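Local coordinates for protein nitrite oxidoreductase subunit A (Kuenenia stuttgartiensis, PDB 7B04) that is a NarG-like member of the molybdopterin oxidoreductase family and carries molybdenum, two MD1 groups and an iron-sulfur cluster, at residues P349-G361 against I845-L857. Numbering follows the deposited sequence.
Sequences PIRNNTDTALFLG and IVHREGPEATPYL. With MD1 (phosphoric acid 4-(2-amino-4-oxo-3,4,5,6,-tetrahydro-pteridin-6-yl)-2-hydroxy-3,4-dimercapto-but-3-en-yl ester guanylate ester), chain C.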
ATOM      1  N   PRO B 349      13.591  20.508  -5.504  1.00 38.53           N
ATOM      2  CA  PRO B 349      14.590  19.445  -5.649  1.00 42.26           C
ATOM      3  C   PRO B 349      15.816  19.747  -4.802  1.00 42.26           C
ATOM      4  O   PRO B 349      16.171  20.906  -4.573  1.00 47.79           O
ATOM      5  CB  PRO B 349      14.925  19.468  -7.147  1.00 40.13           C
ATOM      6  CG  PRO B 349      13.767  20.169  -7.788  1.00 46.42           C
ATOM      7  CD  PRO B 349      13.311  21.180  -6.783  1.00 41.05           C
ATOM      8  N   ILE B 350      16.467  18.686  -4.332  1.00 33.64           N
ATOM      9  CA  ILE B 350      17.633  18.827  -3.470  1.00 40.95           C
ATOM     10  C   ILE B 350      18.526  17.610  -3.656  1.00 44.76           C
ATOM     11  O   ILE B 350      18.060  16.521  -4.007  1.00 39.08           O
ATOM     12  CB  ILE B 350      17.221  19.008  -1.988  1.00 41.02           C
ATOM     13  CG1 ILE B 350      18.397  19.525  -1.156  1.00 41.47           C
ATOM     14  CG2 ILE B 350      16.679  17.709  -1.414  1.00 42.90           C
ATOM     15  CD1 ILE B 350      17.998  20.061   0.196  1.00 44.34           C
ATOM     16  N   ARG B 351      19.823  17.803  -3.426  1.00 45.55           N
ATOM     17  CA  ARG B 351      20.752  16.686  -3.394  1.00 45.39           C
ATOM     18  C   ARG B 351      20.606  15.957  -2.067  1.00 41.57           C
ATOM     19  O   ARG B 351      20.387  16.576  -1.023  1.00 50.25           O
ATOM     20  CB  ARG B 351      22.190  17.182  -3.584  1.00 50.19           C
ATOM     21  CG  ARG B 351      23.241  16.084  -3.651  1.00 43.13           C
ATOM     22  CD  ARG B 351      24.575  16.633  -4.144  1.00 49.10           C
ATOM     23  NE  ARG B 351      25.164  17.596  -3.218  1.00 53.76           N
ATOM     24  CZ  ARG B 351      25.999  17.277  -2.233  1.00 51.08           C
ATOM     25  NH1 ARG B 351      26.486  18.222  -1.442  1.00 45.72           N
ATOM     26  NH2 ARG B 351      26.341  16.011  -2.037  1.00 52.02           N
ATOM     27  N   ASN B 352      20.730  14.635  -2.110  1.00 46.05           N
ATOM     28  CA  ASN B 352      20.486  13.835  -0.920  1.00 49.61           C
ATOM     29  C   ASN B 352      21.586  14.044   0.116  1.00 45.82           C
ATOM     30  O   ASN B 352      22.750  14.285  -0.220  1.00 53.42           O
ATOM     31  CB  ASN B 352      20.359  12.360  -1.293  1.00 50.84           C
ATOM     32  CG  ASN B 352      19.547  12.147  -2.558  1.00 52.49           C
ATOM     33  OD1 ASN B 352      19.914  12.628  -3.632  1.00 51.49           O
ATOM     34  ND2 ASN B 352      18.438  11.428  -2.438  1.00 55.01           N
ATOM     35  N   ASN B 353      21.193  13.941   1.390  1.00 48.13           N
ATOM     36  CA  ASN B 353      22.091  14.078   2.534  1.00 51.08           C
ATOM     37  C   ASN B 353      22.644  15.495   2.658  1.00 50.10           C
ATOM     38  O   ASN B 353      23.787  15.688   3.087  1.00 50.08           O
ATOM     39  CB  ASN B 353      23.233  13.054   2.472  1.00 39.38           C
ATOM     40  CG  ASN B 353      23.825  12.749   3.834  1.00 42.54           C
ATOM     41  OD1 ASN B 353      23.464  13.363   4.836  1.00 55.68           O
ATOM     42  ND2 ASN B 353      24.742  11.791   3.873  1.00 40.72           N
ATOM     43  N   THR B 354      21.847  16.502   2.260  1.00 44.50           N
ATOM     44  CA  THR B 354      22.296  17.890   2.317  1.00 45.06           C
ATOM     45  C   THR B 354      21.247  18.860   2.867  1.00 50.41           C
ATOM     46  O   THR B 354      21.358  20.067   2.618  1.00 52.16           O
ATOM     47  CB  THR B 354      22.732  18.404   0.933  1.00 43.68           C
ATOM     48  OG1 THR B 354      21.590  18.516   0.076  1.00 49.44           O
ATOM     49  CG2 THR B 354      23.759  17.482   0.297  1.00 45.81           C
ATOM     50  N   ASP B 355      20.229  18.390   3.598  1.00 51.01           N
ATOM     51  CA  ASP B 355      19.166  19.305   4.006  1.00 53.62           C
ATOM     52  C   ASP B 355      19.601  20.265   5.104  1.00 49.19           C
ATOM     53  O   ASP B 355      18.992  21.330   5.251  1.00 52.63           O
ATOM     54  CB  ASP B 355      17.930  18.543   4.496  1.00 50.17           C
ATOM     55  CG  ASP B 355      17.143  17.912   3.368  1.00 57.52           C
ATOM     56  OD1 ASP B 355      15.924  17.706   3.540  1.00 55.99           O
ATOM     57  OD2 ASP B 355      17.747  17.604   2.316  1.00 58.98           O
ATOM     58  N   THR B 356      20.623  19.912   5.891  1.00 48.05           N
ATOM     59  CA  THR B 356      21.080  20.826   6.934  1.00 44.60           C
ATOM     60  C   THR B 356      21.497  22.158   6.333  1.00 44.63           C
ATOM     61  O   THR B 356      21.157  23.221   6.865  1.00 51.90           O
ATOM     62  CB  THR B 356      22.239  20.215   7.724  1.00 47.34           C
ATOM     63  OG1 THR B 356      21.829  18.972   8.304  1.00 47.02           O
ATOM     64  CG2 THR B 356      22.677  21.164   8.834  1.00 44.59           C
ATOM     65  N   ALA B 357      22.217  22.118   5.211  1.00 49.83           N
ATOM     66  CA  ALA B 357      22.654  23.351   4.569  1.00 43.87           C
ATOM     67  C   ALA B 357      21.466  24.194   4.118  1.00 49.05           C
ATOM     68  O   ALA B 357      21.468  25.417   4.290  1.00 48.81           O
ATOM     69  CB  ALA B 357      23.565  23.027   3.387  1.00 36.22           C
ATOM     70  N   LEU B 358      20.430  23.552   3.567  1.00 52.48           N
ATOM     71  CA  LEU B 358      19.284  24.293   3.047  1.00 47.23           C
ATOM     72  C   LEU B 358      18.620  25.123   4.138  1.00 42.77           C
ATOM     73  O   LEU B 358      18.354  26.315   3.952  1.00 52.12           O
ATOM     74  CB  LEU B 358      18.278  23.328   2.422  1.00 48.78           C
ATOM     75  CG  LEU B 358      16.984  23.959   1.904  1.00 45.41           C
ATOM     76  CD1 LEU B 358      17.268  24.907   0.749  1.00 46.55           C
ATOM     77  CD2 LEU B 358      15.981  22.892   1.494  1.00 52.73           C
ATOM     78  N   PHE B 359      18.350  24.510   5.290  1.00 43.11           N
ATOM     79  CA  PHE B 359      17.702  25.231   6.377  1.00 50.07           C
ATOM     80  C   PHE B 359      18.653  26.189   7.081  1.00 49.90           C
ATOM     81  O   PHE B 359      18.191  27.149   7.708  1.00 53.12           O
ATOM     82  CB  PHE B 359      17.092  24.245   7.371  1.00 54.43           C
ATOM     83  CG  PHE B 359      15.859  23.563   6.856  1.00 52.98           C
ATOM     84  CD1 PHE B 359      14.614  24.150   7.007  1.00 50.58           C
ATOM     85  CD2 PHE B 359      15.948  22.346   6.200  1.00 44.09           C
ATOM     86  CE1 PHE B 359      13.477  23.529   6.526  1.00 52.28           C
ATOM     87  CE2 PHE B 359      14.814  21.721   5.716  1.00 51.97           C
ATOM     88  CZ  PHE B 359      13.577  22.312   5.880  1.00 59.91           C
ATOM     89  N   LEU B 360      19.965  25.947   7.003  1.00 46.80           N
ATOM     90  CA  LEU B 360      20.917  26.946   7.473  1.00 50.95           C
ATOM     91  C   LEU B 360      20.890  28.178   6.579  1.00 54.42           C
ATOM     92  O   LEU B 360      20.961  29.310   7.070  1.00 51.93           O
ATOM     93  CB  LEU B 360      22.327  26.353   7.526  1.00 50.16           C
ATOM     94  CG  LEU B 360      22.635  25.359   8.648  1.00 50.13           C
ATOM     95  CD1 LEU B 360      23.990  24.703   8.427  1.00 48.04           C
ATOM     96  CD2 LEU B 360      22.583  26.043  10.001  1.00 42.52           C
ATOM     97  N   GLY B 361      20.790  27.974   5.264  1.00 56.55           N
ATOM     98  CA  GLY B 361      20.657  29.103   4.357  1.00 52.65           C
ATOM     99  C   GLY B 361      19.378  29.883   4.588  1.00 52.75           C
ATOM    100  O   GLY B 361      19.361  31.112   4.482  1.00 60.88           O
ATOM    101  N   ILE B 845      25.056  23.850  14.729  1.00 48.93           N
ATOM    102  CA  ILE B 845      24.283  23.162  13.700  1.00 52.20           C
ATOM    103  C   ILE B 845      24.994  23.427  12.375  1.00 47.81           C
ATOM    104  O   ILE B 845      24.846  24.492  11.775  1.00 46.59           O
ATOM    105  CB  ILE B 845      22.823  23.617  13.672  1.00 55.16           C
ATOM    106  CG1 ILE B 845      22.136  23.254  14.991  1.00 50.48           C
ATOM    107  CG2 ILE B 845      22.089  22.982  12.503  1.00 53.85           C
ATOM    108  CD1 ILE B 845      20.774  23.882  15.167  1.00 43.16           C
ATOM    109  N   VAL B 846      25.780  22.455  11.926  1.00 42.44           N
ATOM    110  CA  VAL B 846      26.615  22.590  10.742  1.00 51.84           C
ATOM    111  C   VAL B 846      26.211  21.522   9.738  1.00 53.45           C
ATOM    112  O   VAL B 846      25.672  20.471  10.103  1.00 50.18           O
ATOM    113  CB  VAL B 846      28.115  22.482  11.106  1.00 53.75           C
ATOM    114  CG1 VAL B 846      28.460  21.066  11.555  1.00 53.10           C
ATOM    115  CG2 VAL B 846      29.002  22.928   9.948  1.00 51.17           C
ATOM    116  N   HIS B 847      26.464  21.796   8.460  1.00 48.17           N
ATOM    117  CA  HIS B 847      26.263  20.804   7.414  1.00 49.54           C
ATOM    118  C   HIS B 847      27.503  19.930   7.298  1.00 51.50           C
ATOM    119  O   HIS B 847      28.630  20.435   7.273  1.00 55.44           O
ATOM    120  CB  HIS B 847      25.964  21.465   6.070  1.00 47.62           C
ATOM    121  CG  HIS B 847      25.875  20.492   4.936  1.00 49.96           C
ATOM    122  ND1 HIS B 847      26.975  20.100   4.204  1.00 55.80           N
ATOM    123  CD2 HIS B 847      24.821  19.817   4.424  1.00 52.80           C
ATOM    124  CE1 HIS B 847      26.599  19.233   3.282  1.00 50.86           C
ATOM    125  NE2 HIS B 847      25.297  19.043   3.393  1.00 61.81           N
ATOM    126  N   ARG B 848      27.290  18.620   7.231  1.00 45.65           N
ATOM    127  CA  ARG B 848      28.375  17.666   7.074  1.00 48.62           C
ATOM    128  C   ARG B 848      28.001  16.651   6.007  1.00 53.53           C
ATOM    129  O   ARG B 848      26.843  16.233   5.915  1.00 53.78           O
ATOM    130  CB  ARG B 848      28.686  16.944   8.394  1.00 37.83           C
ATOM    131  CG  ARG B 848      29.205  17.852   9.495  1.00 46.76           C
ATOM    132  CD  ARG B 848      29.591  17.053  10.728  1.00 44.64           C
ATOM    133  NE  ARG B 848      30.748  16.198  10.481  1.00 46.32           N
ATOM    134  CZ  ARG B 848      31.275  15.374  11.381  1.00 49.16           C
ATOM    135  NH1 ARG B 848      32.330  14.635  11.067  1.00 45.34           N
ATOM    136  NH2 ARG B 848      30.746  15.286  12.593  1.00 42.42           N
ATOM    137  N   GLU B 849      28.987  16.256   5.208  1.00 52.56           N
ATOM    138  CA  GLU B 849      28.776  15.248   4.185  1.00 49.44           C
ATOM    139  C   GLU B 849      28.744  13.867   4.827  1.00 46.07           C
ATOM    140  O   GLU B 849      29.270  13.652   5.919  1.00 51.56           O
ATOM    141  CB  GLU B 849      29.872  15.307   3.120  1.00 44.61           C
ATOM    142  CG  GLU B 849      29.909  16.599   2.314  1.00 51.61           C
ATOM    143  CD  GLU B 849      28.691  16.780   1.425  1.00 56.54           C
ATOM    144  OE1 GLU B 849      28.112  15.766   0.982  1.00 61.21           O
ATOM    145  OE2 GLU B 849      28.314  17.940   1.161  1.00 51.37           O
ATOM    146  N   GLY B 850      28.063  12.939   4.168  1.00 43.44           N
ATOM    147  CA  GLY B 850      27.951  11.601   4.688  1.00 45.99           C
ATOM    148  C   GLY B 850      29.256  10.834   4.635  1.00 42.13           C
ATOM    149  O   GLY B 850      30.113  11.075   3.778  1.00 45.62           O
ATOM    150  N   PRO B 851      29.433   9.891   5.565  1.00 42.59           N
ATOM    151  CA  PRO B 851      30.626   9.033   5.522  1.00 39.94           C
ATOM    152  C   PRO B 851      30.667   8.137   4.302  1.00 42.56           C
ATOM    153  O   PRO B 851      31.740   7.625   3.966  1.00 41.03           O
ATOM    154  CB  PRO B 851      30.520   8.207   6.815  1.00 37.13           C
ATOM    155  CG  PRO B 851      29.586   8.978   7.684  1.00 45.46           C
ATOM    156  CD  PRO B 851      28.618   9.639   6.759  1.00 40.53           C
ATOM    157  N   GLU B 852      29.530   7.880   3.666  1.00 50.31           N
ATOM    158  CA  GLU B 852      29.540   7.200   2.375  1.00 40.51           C
ATOM    159  C   GLU B 852      28.647   7.836   1.317  1.00 42.33           C
ATOM    160  O   GLU B 852      28.997   7.763   0.137  1.00 48.26           O
ATOM    161  CB  GLU B 852      29.132   5.732   2.559  1.00 42.60           C
ATOM    162  CG  GLU B 852      29.253   4.888   1.317  1.00 42.72           C
ATOM    163  CD  GLU B 852      29.185   3.412   1.624  1.00 44.34           C
ATOM    164  OE1 GLU B 852      29.073   3.065   2.817  1.00 43.57           O
ATOM    165  OE2 GLU B 852      29.241   2.597   0.680  1.00 43.93           O
ATOM    166  N   ALA B 853      27.574   8.535   1.687  1.00 46.22           N
ATOM    167  CA  ALA B 853      26.562   9.018   0.740  1.00 45.85           C
ATOM    168  C   ALA B 853      26.842  10.452   0.281  1.00 43.10           C
ATOM    169  O   ALA B 853      26.041  11.365   0.479  1.00 40.80           O
ATOM    170  CB  ALA B 853      25.173   8.900   1.354  1.00 39.62           C
ATOM    171  N   THR B 854      28.007  10.643  -0.335  1.00 46.90           N
ATOM    172  CA  THR B 854      28.390  11.960  -0.827  1.00 49.29           C
ATOM    173  C   THR B 854      29.387  11.788  -1.962  1.00 51.62           C
ATOM    174  O   THR B 854      30.126  10.799  -1.984  1.00 53.85           O
ATOM    175  CB  THR B 854      29.002  12.811   0.293  1.00 49.20           C
ATOM    176  OG1 THR B 854      29.314  14.115  -0.208  1.00 55.21           O
ATOM    177  CG2 THR B 854      30.269  12.165   0.829  1.00 42.98           C
ATOM    178  N   PRO B 855      29.409  12.707  -2.934  1.00 49.52           N
ATOM    179  CA  PRO B 855      30.466  12.660  -3.956  1.00 49.55           C
ATOM    180  C   PRO B 855      31.808  13.187  -3.475  1.00 52.68           C
ATOM    181  O   PRO B 855      32.829  12.906  -4.117  1.00 47.30           O
ATOM    182  CB  PRO B 855      29.908  13.549  -5.083  1.00 46.35           C
ATOM    183  CG  PRO B 855      28.439  13.695  -4.781  1.00 51.53           C
ATOM    184  CD  PRO B 855      28.347  13.659  -3.291  1.00 51.09           C
ATOM    185  N   TYR B 856      31.835  13.949  -2.386  1.00 45.04           N
ATOM    186  CA  TYR B 856      33.015  14.609  -1.847  1.00 42.67           C
ATOM    187  C   TYR B 856      33.575  13.818  -0.661  1.00 45.41           C
ATOM    188  O   TYR B 856      33.173  12.677  -0.403  1.00 50.11           O
ATOM    189  CB  TYR B 856      32.686  16.063  -1.508  1.00 43.95           C
ATOM    190  CG  TYR B 856      31.987  16.768  -2.650  1.00 53.73           C
ATOM    191  CD1 TYR B 856      30.607  16.915  -2.657  1.00 54.77           C
ATOM    192  CD2 TYR B 856      32.703  17.252  -3.741  1.00 57.22           C
ATOM    193  CE1 TYR B 856      29.962  17.546  -3.703  1.00 56.53           C
ATOM    194  CE2 TYR B 856      32.064  17.883  -4.794  1.00 60.97           C
ATOM    195  CZ  TYR B 856      30.690  18.025  -4.767  1.00 59.64           C
ATOM    196  OH  TYR B 856      30.032  18.649  -5.803  1.00 58.48           O
ATOM    197  N   LEU B 857      34.527  14.428   0.046  1.00 46.80           N
ATOM    198  CA  LEU B 857      35.192  13.779   1.167  1.00 42.43           C
ATOM    199  C   LEU B 857      34.172  13.277   2.189  1.00 47.82           C
ATOM    200  O   LEU B 857      33.314  14.052   2.636  1.00 49.40           O
ATOM    201  CB  LEU B 857      36.153  14.751   1.851  1.00 41.85           C
ATOM    202  CG  LEU B 857      37.063  14.146   2.924  1.00 51.07           C
ATOM    203  CD1 LEU B 857      38.146  13.295   2.283  1.00 47.19           C
ATOM    204  CD2 LEU B 857      37.666  15.225   3.816  1.00 43.34           C
TER
HETATM  205  PB  MD1 C5802       9.066   7.854   5.557  1.00 36.20           P
HETATM  206  O3B MD1 C5802      10.500   7.315   4.953  1.00 44.27           O
HETATM  207  O1B MD1 C5802       8.285   8.544   4.464  1.00 28.88           O
HETATM  208  O2B MD1 C5802       9.331   8.830   6.678  1.00 35.60           O
HETATM  209  O3A MD1 C5802       8.213   6.560   6.125  1.00 36.39           O
HETATM  210  C10 MD1 C5802       8.649   5.862   7.260  1.00 37.46           C
HETATM  211  C11 MD1 C5802       7.406   5.357   8.048  1.00 43.16           C
HETATM  212  O11 MD1 C5802       6.308   5.010   6.931  1.00 50.40           O
HETATM  213  C12 MD1 C5802       7.773   4.384   8.894  1.00 40.85           C
HETATM  214  S12 MD1 C5802       9.379   4.516   9.732  1.00 39.87           S
HETATM  215  C13 MD1 C5802       6.945   3.136   9.302  1.00 39.75           C
HETATM  216  S13 MD1 C5802       7.731   2.014  10.493  1.00 48.04           S
HETATM  217  C14 MD1 C5802       5.657   2.758   8.789  1.00 40.94           C
HETATM  218  N15 MD1 C5802       5.935   2.409   7.249  1.00 39.94           N
HETATM  219  C16 MD1 C5802       4.761   2.341   6.479  1.00 36.28           C
HETATM  220  C15 MD1 C5802       4.563   1.316   5.419  1.00 37.91           C
HETATM  221  O14 MD1 C5802       5.404   0.511   5.201  1.00 39.34           O
HETATM  222  N17 MD1 C5802       3.294   1.314   4.641  1.00 48.18           N
HETATM  223  C17 MD1 C5802       2.199   2.367   4.929  1.00 47.40           C
HETATM  224  N16 MD1 C5802       0.966   2.355   4.166  1.00 56.72           N
HETATM  225  N18 MD1 C5802       2.401   3.411   6.004  1.00 47.84           N
HETATM  226  C20 MD1 C5802       3.621   3.426   6.769  1.00 44.69           C
HETATM  227  N8  MD1 C5802       3.862   4.378   7.778  1.00 39.45           N
HETATM  228  C7  MD1 C5802       4.513   3.695   9.076  1.00 40.19           C
HETATM  229  PA  MD1 C5802      10.913   7.337   3.356  1.00 35.35           P
HETATM  230  O1A MD1 C5802      12.066   6.385   3.156  1.00 44.99           O
HETATM  231  O2A MD1 C5802       9.723   6.886   2.545  1.00 41.02           O
HETATM  232  O5' MD1 C5802      11.371   8.841   2.861  1.00 29.29           O
HETATM  233  C5' MD1 C5802      10.393   9.758   2.473  1.00 36.14           C
HETATM  234  C4' MD1 C5802      10.894  10.653   1.287  1.00 42.65           C
HETATM  235  O4' MD1 C5802      12.257  11.345   1.608  1.00 48.36           O
HETATM  236  C1' MD1 C5802      13.063  11.149   0.294  1.00 45.71           C
HETATM  237  N9  MD1 C5802      14.528  11.258   0.519  1.00 44.87           N
HETATM  238  C4  MD1 C5802      15.060  12.433   0.838  1.00 42.46           C
HETATM  239  N3  MD1 C5802      14.454  13.780   1.041  1.00 41.72           N
HETATM  240  C2  MD1 C5802      15.300  14.918   1.396  1.00 41.86           C
HETATM  241  N2  MD1 C5802      14.708  16.228   1.595  1.00 43.97           N
HETATM  242  N1  MD1 C5802      16.723  14.737   1.550  1.00 51.41           N
HETATM  243  C6  MD1 C5802      17.298  13.442   1.352  1.00 47.37           C
HETATM  244  O6  MD1 C5802      18.464  13.286   1.478  1.00 48.93           O
HETATM  245  C5  MD1 C5802      16.402  12.254   0.978  1.00 43.66           C
HETATM  246  N7  MD1 C5802      16.672  10.973   0.744  1.00 45.79           N
HETATM  247  C8  MD1 C5802      15.515  10.344   0.456  1.00 43.04           C
HETATM  248  C2' MD1 C5802      12.730   9.967  -0.037  1.00 49.23           C
HETATM  249  O2' MD1 C5802      13.025   9.721  -1.442  1.00 52.34           O
HETATM  250  C3' MD1 C5802      11.093   9.945   0.239  1.00 43.19           C
HETATM  251  O3' MD1 C5802      10.392  10.548  -0.886  1.00 39.13           O
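A single salt bridge, R351 to E849, is the one polar bond joining the two segments in a largely buried contact, just behind the guanine pocket of the molybdopterin oxidoreductase fold. R351 NH1 meets the syn side of E849 OE2 at 3.2 Å, nearly straight (165°), with carboxylate and guanidinium planes only 16° apart. The long arginine suits this span: CG stands anti to the backbone N (chi1 -176°), and the chain then bends at chi3 to reach the acid. T354 CG2 sits over the centre of one guanidinium face and Y856 CE1 over the opposite face, offset toward its rim, while NE bonds to the M500 carbonyl, so its rotation is well restrained. Compact side chains suit the start of helix 355-368, where A357 CB comes within 3.6 Å of H847 CD2 and lets the imidazole lie close. Farther along, L360 lays its branched end over the backbone at I845 and touches I845 CG2. At G850, the lack of a side chain lets N353 ND2 come up to the CA. The opposite side of 349-361 holds MD1: acidic D355 accepts from guanine N1 and N2, with OD1 2.7 Å from N2, and N353 backbone N donates to guanine O6 at 2.8 Å.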